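PDB 2IFR: scytalidopepsin B from Scytalidium lignicola, which cleaves peptide bonds as an acid-active glutamic endopeptidase of the A4 family. Local coordinates for residues C194-G198 against T199-C203. Sequence-based numbering, arbitrary orientation.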
loop_
_atom_site.group_PDB
_atom_site.type_symbol
_atom_site.label_atom_id
_atom_site.label_comp_id
_atom_site.label_asym_id
_atom_site.label_seq_id
_atom_site.Cartn_x
_atom_site.Cartn_y
_atom_site.Cartn_z
ATOM N N CYS A 194 11.550 0.055 8.191
ATOM C CA CYS A 194 10.438 0.996 8.286
ATOM C C CYS A 194 10.319 1.393 9.754
ATOM O O CYS A 194 10.358 0.508 10.668
ATOM C CB CYS A 194 9.121 0.325 7.902
ATOM S SG CYS A 194 8.920 -0.136 6.162
ATOM N N SER A 195 10.185 2.685 10.011
ATOM C CA SER A 195 10.028 3.174 11.377
ATOM C C SER A 195 8.968 4.297 11.398
ATOM O O SER A 195 8.653 4.931 10.320
ATOM C CB SER A 195 11.361 3.719 11.886
ATOM O OG SER A 195 11.825 4.703 11.004
ATOM N N VAL A 196 8.403 4.549 12.564
ATOM C CA VAL A 196 7.410 5.616 12.729
ATOM C C VAL A 196 8.002 6.786 13.519
ATOM O O VAL A 196 8.898 6.594 14.410
ATOM C CB VAL A 196 6.198 5.115 13.493
ATOM C CG1 VAL A 196 5.292 6.293 13.855
ATOM C CG2 VAL A 196 5.442 4.104 12.652
ATOM N N SER A 197 7.553 7.996 13.206
ATOM C CA SER A 197 7.990 9.203 13.899
ATOM C C SER A 197 6.935 10.269 13.614
ATOM O O SER A 197 6.802 10.722 12.435
ATOM C CB SER A 197 9.333 9.678 13.361
ATOM O OG SER A 197 9.681 10.924 13.950
ATOM N N GLY A 198 6.179 10.667 14.638
ATOM C CA GLY A 198 5.159 11.697 14.463
ATOM C C GLY A 198 4.058 11.308 13.487
ATOM O O GLY A 198 3.246 10.376 13.764
ATOM N N THR A 199 3.991 11.984 12.347
ATOM C CA THR A 199 2.949 11.636 11.354
ATOM C C THR A 199 3.673 11.085 10.121
ATOM O O THR A 199 3.128 11.119 8.962
ATOM C CB THR A 199 2.087 12.892 10.961
ATOM O OG1 THR A 199 2.955 13.961 10.568
ATOM C CG2 THR A 199 1.250 13.377 12.164
ATOM N N THR A 200 4.874 10.544 10.340
ATOM C CA THR A 200 5.692 10.014 9.231
ATOM C C THR A 200 6.028 8.531 9.395
ATOM O O THR A 200 6.414 8.078 10.516
ATOM C CB THR A 200 7.027 10.807 9.117
ATOM O OG1 THR A 200 6.749 12.198 8.958
ATOM C CG2 THR A 200 7.864 10.324 7.913
ATOM N N VAL A 201 5.858 7.752 8.331
ATOM C CA VAL A 201 6.240 6.322 8.328
ATOM C C VAL A 201 7.348 6.325 7.267
ATOM O O VAL A 201 7.102 6.625 6.039
ATOM C CB VAL A 201 5.093 5.379 7.906
ATOM C CG1 VAL A 201 5.606 3.922 7.824
ATOM C CG2 VAL A 201 3.963 5.443 8.943
ATOM N N SER A 202 8.567 6.028 7.687
ATOM C CA SER A 202 9.710 6.075 6.778
ATOM C C SER A 202 10.298 4.688 6.570
ATOM O O SER A 202 10.660 3.972 7.567
ATOM C CB SER A 202 10.751 7.032 7.352
ATOM O OG SER A 202 11.898 7.063 6.512
ATOM N N CYS A 203 10.417 4.279 5.314
ATOM C CA CYS A 203 10.908 2.950 5.035
ATOM C C CYS A 203 12.141 2.955 4.151
ATOM O O CYS A 203 12.056 3.320 2.940
ATOM C CB CYS A 203 9.825 2.140 4.341
ATOM S SG CYS A 203 8.360 1.628 5.301
#
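The peptide groups of S195 and S202 bond to each other across a two-strand ribbon that carries C194, V196, V201 and C203 on one face and S195, S197, T200 and S202 on the other; the N-H and C=O groups of S195, S197, T200 and S202 make the bonds between the strands. S195 N donates to S202 O at 2.8 Å, 22° out of the carbonyl plane, and S202 N returns a straighter bond to S195 O. S197 and T200 form the second hydrogen-bonded pair, but T200 N reaches S197 O from above the carbonyl plane, as the chain bends through a type II' turn with G198 and T199 at its corners. G198 takes the positive phi of this turn (62°). Strands 189-197 and 200-205 thus make a tight two-residue β-hairpin, and strand 200-205 also pairs antiparallel with strand 155-169 along its other side. Away from the turn, C194 and C203 form a non-hydrogen-bonded pair; a disulfide joins them, SG to SG 2.0 Å, and their CA atoms lie 3.8 Å apart, closer than the 4.6 Å between the CA atoms of V196 and V201. Each sulfur stands anti to its own carbonyl carbon, beside the backbone N, and the bridge closes with a chi3 of 108°. The CA of C194 also makes a CA-H...O contact with S202 O, at 3.1 Å. In the next non-hydrogen-bonded pair toward the turn, V196 CG2 meets V201 CG2 at 4.2 Å; L176 touches both valines, and F133 and F162 also pack on V201. On the face with S195, S197 and T200, S202 OG makes a weak hydrogen bond to E161 OE1.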